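Local coordinates for bradyzoite surface antigen BSR4 (Toxoplasma gondii, PDB 2JKS), which is a surface antigen of the bradyzoite stage belonging to the SRS (SAG1-related) superfamily, binds zinc ions, and probably acts at the parasite-host interface, at residues Asn172-Ala177 against Asn185-Glu190; Asn196-Asn201 against Phe271-Val276; Tyr217-Ser222 against Ser229-Val234. All blocks are in the same frame, centred on the assembly; numbering follows the deposited sequence.

Interaction 1: Asn172-Ala177 against Asn185-Glu190. With ZN (zinc ion), chain B.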
ATOM      1  N   ASN A 172     -20.107   6.735   2.514  1.00 28.10           N
ATOM      2  CA  ASN A 172     -19.189   7.698   3.145  1.00 27.37           C
ATOM      3  C   ASN A 172     -18.109   7.013   3.998  1.00 27.35           C
ATOM      4  O   ASN A 172     -17.751   7.451   5.127  1.00 25.28           O
ATOM      5  CB  ASN A 172     -19.984   8.697   3.994  1.00 28.99           C
ATOM      6  CG  ASN A 172     -20.367   9.953   3.250  1.00 27.52           C
ATOM      7  OD1 ASN A 172     -20.030  10.158   2.064  1.00 25.36           O
ATOM      8  ND2 ASN A 172     -21.052  10.838   3.958  1.00 23.11           N
ATOM      9  N   VAL A 173     -17.568   5.947   3.417  1.00 25.88           N
ATOM     10  CA  VAL A 173     -16.474   5.195   4.021  1.00 25.87           C
ATOM     11  C   VAL A 173     -15.147   5.593   3.376  1.00 26.07           C
ATOM     12  O   VAL A 173     -14.969   5.454   2.143  1.00 26.60           O
ATOM     13  CB  VAL A 173     -16.722   3.667   3.922  1.00 25.77           C
ATOM     14  CG1 VAL A 173     -15.542   2.865   4.500  1.00 25.72           C
ATOM     15  CG2 VAL A 173     -18.045   3.285   4.637  1.00 25.95           C
ATOM     16  N   VAL A 174     -14.262   6.172   4.184  1.00 25.57           N
ATOM     17  CA  VAL A 174     -12.973   6.619   3.695  1.00 24.62           C
ATOM     18  C   VAL A 174     -11.902   5.590   4.046  1.00 25.35           C
ATOM     19  O   VAL A 174     -11.809   5.125   5.212  1.00 23.43           O
ATOM     20  CB  VAL A 174     -12.573   8.009   4.233  1.00 24.86           C
ATOM     21  CG1 VAL A 174     -11.191   8.381   3.710  1.00 26.12           C
ATOM     22  CG2 VAL A 174     -13.635   9.001   3.836  1.00 23.99           C
ATOM     23  N   THR A 175     -11.195   5.173   2.995  1.00 24.94           N
ATOM     24  CA  THR A 175      -9.965   4.339   3.091  1.00 26.50           C
ATOM     25  C   THR A 175      -8.731   5.198   2.902  1.00 25.54           C
ATOM     26  O   THR A 175      -8.467   5.708   1.811  1.00 26.25           O
ATOM     27  CB  THR A 175      -9.967   3.178   2.051  1.00 27.22           C
ATOM     28  OG1 THR A 175     -11.177   2.425   2.212  1.00 29.05           O
ATOM     29  CG2 THR A 175      -8.756   2.251   2.237  1.00 29.69           C
ATOM     30  N   CYS A 176      -7.992   5.389   3.991  1.00 23.79           N
ATOM     31  CA  CYS A 176      -6.793   6.233   3.976  1.00 24.29           C
ATOM     32  C   CYS A 176      -5.567   5.375   3.648  1.00 23.76           C
ATOM     33  O   CYS A 176      -5.460   4.237   4.092  1.00 24.76           O
ATOM     34  CB  CYS A 176      -6.569   6.938   5.337  1.00 24.94           C
ATOM     35  SG  CYS A 176      -7.607   8.410   5.606  1.00 26.82           S
ATOM     36  N   ALA A 177      -4.681   5.957   2.857  1.00 23.92           N
ATOM     37  CA  ALA A 177      -3.350   5.396   2.596  1.00 25.22           C
ATOM     38  C   ALA A 177      -2.310   6.524   2.690  1.00 25.43           C
ATOM     39  O   ALA A 177      -2.652   7.687   2.933  1.00 24.18           O
ATOM     40  CB  ALA A 177      -3.327   4.681   1.240  1.00 25.51           C
ATOM     41  N   ASN A 185      -4.577  15.317  -2.907  1.00 29.91           N
ATOM     42  CA  ASN A 185      -5.577  16.307  -2.490  1.00 29.33           C
ATOM     43  C   ASN A 185      -6.319  15.703  -1.304  1.00 28.04           C
ATOM     44  O   ASN A 185      -6.320  14.482  -1.120  1.00 26.08           O
ATOM     45  CB  ASN A 185      -6.661  16.514  -3.577  1.00 30.79           C
ATOM     46  CG  ASN A 185      -6.099  16.981  -4.855  1.00 37.68           C
ATOM     47  OD1 ASN A 185      -5.377  17.981  -4.897  1.00 44.99           O
ATOM     48  ND2 ASN A 185      -6.398  16.257  -5.932  1.00 41.18           N
ATOM     49  N   PRO A 186      -6.991  16.560  -0.524  1.00 27.66           N
ATOM     50  CA  PRO A 186      -7.897  16.032   0.488  1.00 26.96           C
ATOM     51  C   PRO A 186      -9.004  15.171  -0.135  1.00 27.45           C
ATOM     52  O   PRO A 186      -9.431  15.416  -1.273  1.00 26.60           O
ATOM     53  CB  PRO A 186      -8.500  17.301   1.134  1.00 27.42           C
ATOM     54  CG  PRO A 186      -7.400  18.329   0.925  1.00 26.16           C
ATOM     55  CD  PRO A 186      -6.888  18.033  -0.478  1.00 27.41           C
ATOM     56  N   VAL A 187      -9.454  14.172   0.602  1.00 25.70           N
ATOM     57  CA  VAL A 187     -10.637  13.415   0.234  1.00 26.99           C
ATOM     58  C   VAL A 187     -11.841  14.262   0.693  1.00 27.00           C
ATOM     59  O   VAL A 187     -12.015  14.474   1.894  1.00 27.79           O
ATOM     60  CB  VAL A 187     -10.638  11.982   0.951  1.00 26.47           C
ATOM     61  CG1 VAL A 187     -11.923  11.179   0.590  1.00 25.74           C
ATOM     62  CG2 VAL A 187      -9.362  11.165   0.549  1.00 26.56           C
ATOM     63  N   GLU A 188     -12.671  14.715  -0.250  1.00 27.32           N
ATOM     64  CA  GLU A 188     -13.863  15.493   0.076  1.00 27.42           C
ATOM     65  C   GLU A 188     -15.104  14.626   0.254  1.00 27.13           C
ATOM     66  O   GLU A 188     -15.383  13.716  -0.567  1.00 26.62           O
ATOM     67  CB  GLU A 188     -14.112  16.536  -1.024  1.00 28.63           C
ATOM     68  CG  GLU A 188     -13.017  17.567  -1.034  1.00 34.42           C
ATOM     69  CD  GLU A 188     -13.482  18.856  -1.605  1.00 44.17           C
ATOM     70  OE1 GLU A 188     -14.184  19.633  -0.873  1.00 46.93           O
ATOM     71  OE2 GLU A 188     -13.113  19.090  -2.775  1.00 46.74           O
ATOM     72  N   VAL A 189     -15.793  14.868   1.367  1.00 26.82           N
ATOM     73  CA  VAL A 189     -16.914  14.081   1.817  1.00 26.09           C
ATOM     74  C   VAL A 189     -18.059  15.026   2.167  1.00 26.42           C
ATOM     75  O   VAL A 189     -17.864  16.073   2.807  1.00 25.97           O
ATOM     76  CB  VAL A 189     -16.577  13.252   3.112  1.00 26.68           C
ATOM     77  CG1 VAL A 189     -17.826  12.465   3.546  1.00 27.76           C
ATOM     78  CG2 VAL A 189     -15.369  12.308   2.893  1.00 26.53           C
ATOM     79  N   GLU A 190     -19.261  14.706   1.698  1.00 25.58           N
ATOM     80  CA  GLU A 190     -20.425  15.489   2.105  1.00 25.16           C
ATOM     81  C   GLU A 190     -21.198  14.754   3.170  1.00 25.89           C
ATOM     82  O   GLU A 190     -21.402  13.527   3.065  1.00 25.25           O
ATOM     83  CB  GLU A 190     -21.392  15.660   0.935  1.00 26.24           C
ATOM     84  CG  GLU A 190     -22.805  16.131   1.479  1.00 28.87           C
ATOM     85  CD  GLU A 190     -23.929  15.767   0.539  1.00 33.65           C
ATOM     86  OE1 GLU A 190     -23.807  16.208  -0.627  1.00 21.70           O
ATOM     87  OE2 GLU A 190     -24.864  15.023   0.959  1.00 33.33           O
TER
HETATM   88 ZN    ZN B1316     -25.292  16.219  -1.965  1.00 25.50          ZN
HETATM   89  O   HOH W   1     -19.805  12.220   0.373  1.00 24.12           O

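Interaction 2: Asn196-Asn201 against Phe271-Val276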
ATOM      1  N   ASN A 196     -25.726  10.914   6.736  1.00 24.66           N
ATOM      2  CA  ASN A 196     -25.441  11.477   8.046  1.00 25.88           C
ATOM      3  C   ASN A 196     -24.347  10.708   8.785  1.00 25.42           C
ATOM      4  O   ASN A 196     -24.123  10.942   9.957  1.00 26.82           O
ATOM      5  CB  ASN A 196     -26.722  11.538   8.888  1.00 26.36           C
ATOM      6  CG  ASN A 196     -27.265  10.147   9.189  1.00 28.66           C
ATOM      7  OD1 ASN A 196     -27.256   9.322   8.311  1.00 29.32           O
ATOM      8  ND2 ASN A 196     -27.681   9.885  10.434  1.00 28.92           N
ATOM      9  N   THR A 197     -23.642   9.820   8.079  1.00 27.06           N
ATOM     10  CA  THR A 197     -22.498   9.108   8.679  1.00 26.76           C
ATOM     11  C   THR A 197     -21.157   9.372   7.981  1.00 26.32           C
ATOM     12  O   THR A 197     -21.113   9.805   6.875  1.00 26.20           O
ATOM     13  CB  THR A 197     -22.728   7.600   8.779  1.00 26.34           C
ATOM     14  OG1 THR A 197     -22.662   7.035   7.470  1.00 29.03           O
ATOM     15  CG2 THR A 197     -24.089   7.309   9.394  1.00 26.22           C
ATOM     16  N   LEU A 198     -20.072   9.110   8.700  1.00 25.62           N
ATOM     17  CA  LEU A 198     -18.739   9.209   8.167  1.00 25.43           C
ATOM     18  C   LEU A 198     -17.909   8.105   8.831  1.00 24.93           C
ATOM     19  O   LEU A 198     -17.805   8.088  10.038  1.00 24.14           O
ATOM     20  CB  LEU A 198     -18.169  10.566   8.579  1.00 24.43           C
ATOM     21  CG  LEU A 198     -16.728  10.800   8.130  1.00 24.17           C
ATOM     22  CD1 LEU A 198     -16.512  10.711   6.599  1.00 27.35           C
ATOM     23  CD2 LEU A 198     -16.217  12.172   8.741  1.00 27.25           C
ATOM     24  N   THR A 199     -17.282   7.242   8.034  1.00 25.48           N
ATOM     25  CA  THR A 199     -16.354   6.239   8.562  1.00 26.95           C
ATOM     26  C   THR A 199     -14.980   6.527   8.032  1.00 26.09           C
ATOM     27  O   THR A 199     -14.800   6.666   6.816  1.00 27.91           O
ATOM     28  CB  THR A 199     -16.750   4.825   8.132  1.00 27.60           C
ATOM     29  OG1 THR A 199     -18.098   4.576   8.554  1.00 26.29           O
ATOM     30  CG2 THR A 199     -15.785   3.756   8.747  1.00 28.04           C
ATOM     31  N   ILE A 200     -14.020   6.555   8.942  1.00 25.78           N
ATOM     32  CA  ILE A 200     -12.627   6.690   8.590  1.00 26.44           C
ATOM     33  C   ILE A 200     -11.878   5.443   8.975  1.00 26.33           C
ATOM     34  O   ILE A 200     -11.858   5.057  10.140  1.00 25.92           O
ATOM     35  CB  ILE A 200     -11.988   7.888   9.323  1.00 27.11           C
ATOM     36  CG1 ILE A 200     -12.856   9.168   9.193  1.00 26.55           C
ATOM     37  CG2 ILE A 200     -10.517   8.120   8.859  1.00 26.67           C
ATOM     38  CD1 ILE A 200     -12.981   9.730   7.812  1.00 25.90           C
ATOM     39  N   ASN A 201     -11.315   4.783   7.966  1.00 26.49           N
ATOM     40  CA  ASN A 201     -10.459   3.623   8.194  1.00 26.22           C
ATOM     41  C   ASN A 201      -8.992   3.988   7.966  1.00 26.00           C
ATOM     42  O   ASN A 201      -8.571   4.249   6.808  1.00 23.85           O
ATOM     43  CB  ASN A 201     -10.874   2.458   7.316  1.00 26.82           C
ATOM     44  CG  ASN A 201     -12.293   1.972   7.614  1.00 28.76           C
ATOM     45  OD1 ASN A 201     -12.721   1.894   8.784  1.00 32.26           O
ATOM     46  ND2 ASN A 201     -13.045   1.694   6.562  1.00 28.13           N
ATOM     47  N   PHE A 271     -15.451  20.619   8.465  1.00 25.35           N
ATOM     48  CA  PHE A 271     -14.482  20.191   9.474  1.00 25.80           C
ATOM     49  C   PHE A 271     -13.491  19.251   8.790  1.00 25.44           C
ATOM     50  O   PHE A 271     -13.767  18.734   7.702  1.00 25.06           O
ATOM     51  CB  PHE A 271     -15.137  19.586  10.730  1.00 23.56           C
ATOM     52  CG  PHE A 271     -15.816  18.247  10.503  1.00 25.99           C
ATOM     53  CD1 PHE A 271     -15.100  17.042  10.679  1.00 25.24           C
ATOM     54  CD2 PHE A 271     -17.158  18.181  10.091  1.00 23.87           C
ATOM     55  CE1 PHE A 271     -15.722  15.827  10.512  1.00 22.77           C
ATOM     56  CE2 PHE A 271     -17.789  16.928   9.941  1.00 23.45           C
ATOM     57  CZ  PHE A 271     -17.083  15.767  10.142  1.00 20.82           C
ATOM     58  N   LEU A 272     -12.332  19.060   9.429  1.00 23.41           N
ATOM     59  CA  LEU A 272     -11.316  18.190   8.876  1.00 24.67           C
ATOM     60  C   LEU A 272     -10.894  17.153   9.922  1.00 24.43           C
ATOM     61  O   LEU A 272     -10.665  17.475  11.047  1.00 23.77           O
ATOM     62  CB  LEU A 272     -10.148  19.059   8.426  1.00 25.75           C
ATOM     63  CG  LEU A 272      -8.920  18.613   7.682  1.00 29.35           C
ATOM     64  CD1 LEU A 272      -8.377  19.864   7.039  1.00 27.70           C
ATOM     65  CD2 LEU A 272      -7.865  17.983   8.601  1.00 29.14           C
ATOM     66  N   VAL A 273     -10.816  15.892   9.505  1.00 25.11           N
ATOM     67  CA  VAL A 273     -10.140  14.866  10.255  1.00 25.53           C
ATOM     68  C   VAL A 273      -9.336  14.025   9.242  1.00 26.21           C
ATOM     69  O   VAL A 273      -9.273  14.346   8.063  1.00 25.28           O
ATOM     70  CB  VAL A 273     -11.138  13.927  10.967  1.00 25.40           C
ATOM     71  CG1 VAL A 273     -11.893  14.652  12.061  1.00 27.74           C
ATOM     72  CG2 VAL A 273     -12.139  13.360   9.933  1.00 28.07           C
ATOM     73  N   GLY A 274      -8.694  12.973   9.732  1.00 25.97           N
ATOM     74  CA  GLY A 274      -7.993  12.079   8.840  1.00 25.14           C
ATOM     75  C   GLY A 274      -7.117  11.089   9.554  1.00 25.55           C
ATOM     76  O   GLY A 274      -7.389  10.686  10.715  1.00 23.83           O
ATOM     77  N   CYS A 275      -6.079  10.668   8.826  1.00 25.64           N
ATOM     78  CA  CYS A 275      -5.159   9.630   9.277  1.00 25.57           C
ATOM     79  C   CYS A 275      -3.750  10.069   8.987  1.00 26.32           C
ATOM     80  O   CYS A 275      -3.423  10.509   7.874  1.00 24.24           O
ATOM     81  CB  CYS A 275      -5.461   8.288   8.577  1.00 24.36           C
ATOM     82  SG  CYS A 275      -7.121   7.625   8.798  1.00 25.89           S
ATOM     83  N   VAL A 276      -2.904   9.967  10.015  1.00 27.32           N
ATOM     84  CA  VAL A 276      -1.464  10.204   9.850  1.00 28.98           C
ATOM     85  C   VAL A 276      -0.700   8.893  10.012  1.00 30.63           C
ATOM     86  O   VAL A 276      -1.191   7.974  10.695  1.00 29.94           O
ATOM     87  CB  VAL A 276      -0.952  11.347  10.809  1.00 29.06           C
ATOM     88  CG1 VAL A 276      -1.729  12.634  10.520  1.00 30.28           C
ATOM     89  CG2 VAL A 276      -1.168  10.950  12.247  1.00 28.19           C
TER

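Interaction 3: Tyr217-Ser222 against Ser229-Val234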
ATOM      1  N   TYR A 217     -12.203  18.489  16.171  1.00 26.66           N
ATOM      2  CA  TYR A 217     -11.748  18.351  14.794  1.00 26.57           C
ATOM      3  C   TYR A 217     -10.600  19.290  14.517  1.00 26.35           C
ATOM      4  O   TYR A 217     -10.241  20.096  15.388  1.00 26.67           O
ATOM      5  CB  TYR A 217     -12.937  18.556  13.836  1.00 27.15           C
ATOM      6  CG  TYR A 217     -13.563  19.932  13.931  1.00 26.88           C
ATOM      7  CD1 TYR A 217     -13.180  20.959  13.070  1.00 26.57           C
ATOM      8  CD2 TYR A 217     -14.530  20.198  14.891  1.00 26.62           C
ATOM      9  CE1 TYR A 217     -13.756  22.234  13.146  1.00 27.97           C
ATOM     10  CE2 TYR A 217     -15.102  21.459  14.987  1.00 28.83           C
ATOM     11  CZ  TYR A 217     -14.709  22.473  14.101  1.00 29.07           C
ATOM     12  OH  TYR A 217     -15.275  23.727  14.232  1.00 32.41           O
ATOM     13  N   CYS A 218      -9.997  19.192  13.326  1.00 26.17           N
ATOM     14  CA  CYS A 218      -9.013  20.175  12.870  1.00 25.31           C
ATOM     15  C   CYS A 218      -9.763  21.278  12.126  1.00 26.24           C
ATOM     16  O   CYS A 218     -10.609  20.995  11.238  1.00 24.39           O
ATOM     17  CB  CYS A 218      -7.965  19.556  11.928  1.00 25.06           C
ATOM     18  SG  CYS A 218      -7.196  17.996  12.446  1.00 27.62           S
ATOM     19  N   VAL A 219      -9.514  22.533  12.482  1.00 27.79           N
ATOM     20  CA  VAL A 219     -10.055  23.630  11.647  1.00 29.51           C
ATOM     21  C   VAL A 219      -9.797  23.384  10.148  1.00 30.12           C
ATOM     22  O   VAL A 219      -8.673  23.030   9.740  1.00 30.57           O
ATOM     23  CB  VAL A 219      -9.533  25.014  12.093  1.00 30.71           C
ATOM     24  CG1 VAL A 219     -10.246  26.129  11.290  1.00 31.71           C
ATOM     25  CG2 VAL A 219      -9.793  25.155  13.570  1.00 32.39           C
ATOM     26  N   ALA A 220     -10.843  23.560   9.339  1.00 30.06           N
ATOM     27  CA  ALA A 220     -10.785  23.109   7.958  1.00 30.58           C
ATOM     28  C   ALA A 220      -9.900  24.006   7.083  1.00 30.26           C
ATOM     29  O   ALA A 220      -9.448  23.539   6.059  1.00 28.45           O
ATOM     30  CB  ALA A 220     -12.195  22.943   7.375  1.00 30.70           C
ATOM     31  N   ASP A 221      -9.615  25.250   7.525  1.00 31.68           N
ATOM     32  CA  ASP A 221      -8.848  26.252   6.693  1.00 33.19           C
ATOM     33  C   ASP A 221      -7.489  25.748   6.223  1.00 32.30           C
ATOM     34  O   ASP A 221      -7.059  26.045   5.120  1.00 31.20           O
ATOM     35  CB  ASP A 221      -8.578  27.589   7.429  1.00 34.86           C
ATOM     36  CG  ASP A 221      -9.680  27.996   8.394  1.00 41.90           C
ATOM     37  OD1 ASP A 221     -10.841  27.531   8.252  1.00 46.67           O
ATOM     38  OD2 ASP A 221      -9.367  28.820   9.318  1.00 48.55           O
ATOM     39  N   SER A 222      -6.813  24.957   7.051  1.00 31.00           N
ATOM     40  CA  SER A 222      -5.494  24.424   6.662  1.00 30.34           C
ATOM     41  C   SER A 222      -5.543  23.462   5.463  1.00 29.82           C
ATOM     42  O   SER A 222      -4.556  23.292   4.782  1.00 27.33           O
ATOM     43  CB  SER A 222      -4.836  23.684   7.851  1.00 30.53           C
ATOM     44  OG  SER A 222      -5.394  22.362   7.956  1.00 29.19           O
ATOM     45  N   SER A 229      -5.319  22.403  13.847  1.00 32.55           N
ATOM     46  CA  SER A 229      -5.672  23.201  15.031  1.00 33.75           C
ATOM     47  C   SER A 229      -6.959  22.687  15.545  1.00 32.77           C
ATOM     48  O   SER A 229      -7.952  22.813  14.855  1.00 32.59           O
ATOM     49  CB  SER A 229      -5.894  24.684  14.693  1.00 34.30           C
ATOM     50  OG  SER A 229      -4.705  25.242  14.244  1.00 40.03           O
ATOM     51  N   THR A 230      -6.965  22.134  16.762  1.00 31.71           N
ATOM     52  CA  THR A 230      -8.157  21.474  17.285  1.00 31.48           C
ATOM     53  C   THR A 230      -9.229  22.461  17.732  1.00 31.94           C
ATOM     54  O   THR A 230      -8.932  23.577  18.238  1.00 30.93           O
ATOM     55  CB  THR A 230      -7.847  20.460  18.414  1.00 31.79           C
ATOM     56  OG1 THR A 230      -7.156  21.132  19.470  1.00 32.30           O
ATOM     57  CG2 THR A 230      -6.979  19.282  17.884  1.00 31.79           C
ATOM     58  N   THR A 231     -10.476  22.083  17.488  1.00 30.73           N
ATOM     59  CA  THR A 231     -11.626  22.869  17.927  1.00 32.42           C
ATOM     60  C   THR A 231     -12.704  21.895  18.268  1.00 30.14           C
ATOM     61  O   THR A 231     -12.755  20.801  17.687  1.00 29.23           O
ATOM     62  CB  THR A 231     -12.096  23.877  16.842  1.00 33.01           C
ATOM     63  OG1 THR A 231     -11.030  24.763  16.597  1.00 41.85           O
ATOM     64  CG2 THR A 231     -13.226  24.705  17.324  1.00 34.55           C
ATOM     65  N   ARG A 232     -13.537  22.241  19.241  1.00 28.93           N
ATOM     66  CA  ARG A 232     -14.559  21.345  19.710  1.00 30.79           C
ATOM     67  C   ARG A 232     -15.738  21.212  18.695  1.00 28.68           C
ATOM     68  O   ARG A 232     -16.144  22.203  18.085  1.00 29.02           O
ATOM     69  CB  ARG A 232     -15.020  21.721  21.141  1.00 30.71           C
ATOM     70  CG  ARG A 232     -13.847  21.664  22.199  1.00 35.43           C
ATOM     71  CD  ARG A 232     -14.384  22.103  23.566  1.00 38.66           C
ATOM     72  NE  ARG A 232     -15.332  21.133  24.135  1.00 48.21           N
ATOM     73  CZ  ARG A 232     -16.399  21.444  24.888  1.00 49.83           C
ATOM     74  NH1 ARG A 232     -16.702  22.717  25.132  1.00 50.12           N
ATOM     75  NH2 ARG A 232     -17.192  20.476  25.350  1.00 46.91           N
ATOM     76  N   PHE A 233     -16.178  19.965  18.459  1.00 26.90           N
ATOM     77  CA  PHE A 233     -17.324  19.683  17.603  1.00 27.67           C
ATOM     78  C   PHE A 233     -18.600  20.418  18.028  1.00 27.82           C
ATOM     79  O   PHE A 233     -19.345  20.842  17.160  1.00 28.42           O
ATOM     80  CB  PHE A 233     -17.641  18.198  17.530  1.00 26.28           C
ATOM     81  CG  PHE A 233     -16.907  17.469  16.435  1.00 29.48           C
ATOM     82  CD1 PHE A 233     -17.194  17.720  15.078  1.00 25.47           C
ATOM     83  CD2 PHE A 233     -15.913  16.534  16.754  1.00 26.47           C
ATOM     84  CE1 PHE A 233     -16.497  17.036  14.062  1.00 26.99           C
ATOM     85  CE2 PHE A 233     -15.210  15.843  15.751  1.00 22.93           C
ATOM     86  CZ  PHE A 233     -15.501  16.073  14.404  1.00 23.56           C
ATOM     87  N   VAL A 234     -18.854  20.555  19.334  1.00 29.49           N
ATOM     88  CA  VAL A 234     -20.036  21.339  19.813  1.00 31.52           C
ATOM     89  C   VAL A 234     -20.099  22.736  19.223  1.00 32.08           C
ATOM     90  O   VAL A 234     -21.190  23.303  19.151  1.00 32.35           O
ATOM     91  CB  VAL A 234     -20.155  21.563  21.359  1.00 32.84           C
ATOM     92  CG1 VAL A 234     -20.687  20.336  22.079  1.00 36.69           C
ATOM     93  CG2 VAL A 234     -18.854  22.183  21.987  1.00 32.11           C
TER
HETATM   94  O   HOH W   2      -6.366  22.845  11.258  1.00 28.29           O

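Interaction 1: Asn172-Ala177 against Asn185-Glu190
Asn172 reaches across to Val189 and Glu190 with a short, flat side chain that does both apolar and polar work. Its CB carries the amide toward strand 187-191. CG, OD1 and ND2 then all lie against the CG1 methyl of Val189, OD1 closest at 3.5 Å; only their polar partners differ. ND2 donates to Glu190 O at 2.9 Å in a nearly straight bond (163° at the hydrogen); the acceptor lies close to the amide plane, although the donor sits 26° out of the carbonyl plane. ND2 also donates to Thr197 O. OD1 takes a hydrogen from a water at 2.7 Å, and that water in turn accepts from Glu190 N. Asparagine suits the place because one buried amide can serve a backbone C=O directly and an N-H through water.

The two strands belong to different sheets of the second SRS domain, a β-sandwich, and their inward valines meet between the layers. Val174 CG2 packs on Val189 CG2 at 3.9 Å, while Val174 CG1, anti to the backbone N (chi1 178°), faces Val187 CG1 at 4.3 Å. Branched, compact valines fill this interior together with Leu168 and Val303. At the end of the segment, Glu190 OE1 binds zinc at 2.0 Å and accepts from Lys308; His311 and His313 of the C-terminal hexahistidine run, probably an expression tag, are the other protein ligands.

Interaction 2: Asn196-Asn201 against Phe271-Val276
Ile200 CG2 presses against Cys275 SG at 3.4 Å, a close methyl-sulfur contact at one end of a largely apolar meeting between the strands. The other branch of Ile200 ends in CD1, which approaches Val273 CG2 at 4.3 Å. Leu198 and Phe271 come from opposite directions, and Leu198 CD2 meets the ring obliquely at Phe271 CZ, 4.0 Å away; the same methyl lies 4.4 Å from Val273 CG2. Leucine and isoleucine suit this interior because their long branches span strands whose axes are 7.6 Å apart at the nearest point. Gly274, beside Ile200, has a backbone conformation in which a CB would run into the preceding carbonyl oxygen.

The CB bond of Phe271 does not aim at Leu198; a chi1 of 69°, with CG between the backbone N and carbonyl carbon, brings the end of the ring nearer. Further out, that ring meets Phe233 edge-to-face and touches Val305 and Leu257. Cys275 is tied to Cys202, just beyond strand 197-201, so a disulfide fixes the sulfur beside Ile200. The strands run nearly parallel, at 20°, but in different sheets: this is face-to-face packing across the disulfide-linked core of an SRS-domain β-sandwich.

Interaction 3: Tyr217-Ser222 against Ser229-Val234
Tyr217 and Thr231 form the antiparallel hydrogen-bonded pair of a short β-hairpin, strands 216-218 and 230-232. Tyr217 N donates to Thr231 O at 2.8 Å, and Thr231 N returns a bond to Tyr217 O at 2.9 Å. Val219 N continues the ladder to Ser229 O with an almost straight bond (171°). Next to this bond, a water bridges Val219 O and Ser229 N. Cys218 and Thr230 make a non-hydrogen-bonded pair, and the disulfide from Cys218 to Cys228 ties the hairpin together near its turn.

Tyr217 CG sits between its backbone N and carbonyl carbon (chi1 62°), which sets the ring alongside Thr231. Thr231 CB lies 4.0 Å above one face of the Tyr217 ring, toward its rim. Threonine suits this strand position: CB covers the ring face, Thr231 CG2 reaches Tyr217 OH at 3.8 Å, and OG1 makes a weak hydrogen bond to Thr230 O. The rings of Tyr217 and Phe233 meet obliquely, their planes at 47°. Phe233 also touches Phe240 and Trp245, which draws the hairpin into an aromatic cluster. Tyr217 CB sits over the face of the Phe233 ring, 4.0 Å from its centroid.

All three contacts lie in the second SRS domain, on the same side of the chain's centre. Interaction 1 closes before interaction 2 opens, and interaction 3 is nested within the long loop that interaction 2 closes. The centres of interactions 1 and 2 are about 7 Å apart: strands 173-175 and 197-201 are neighbours in one sheet, whereas 187-191 and 269-277 belong to the facing one, so both contacts cross the same sandwich interior. Centre to centre, interaction 3 lies about 12 Å from interaction 2 and 17 Å from interaction 1; its hairpin joins strand 269-277 through Cys218 N to Leu272 O. Interaction 2 touches both others and so connects the sandwich to the hairpin.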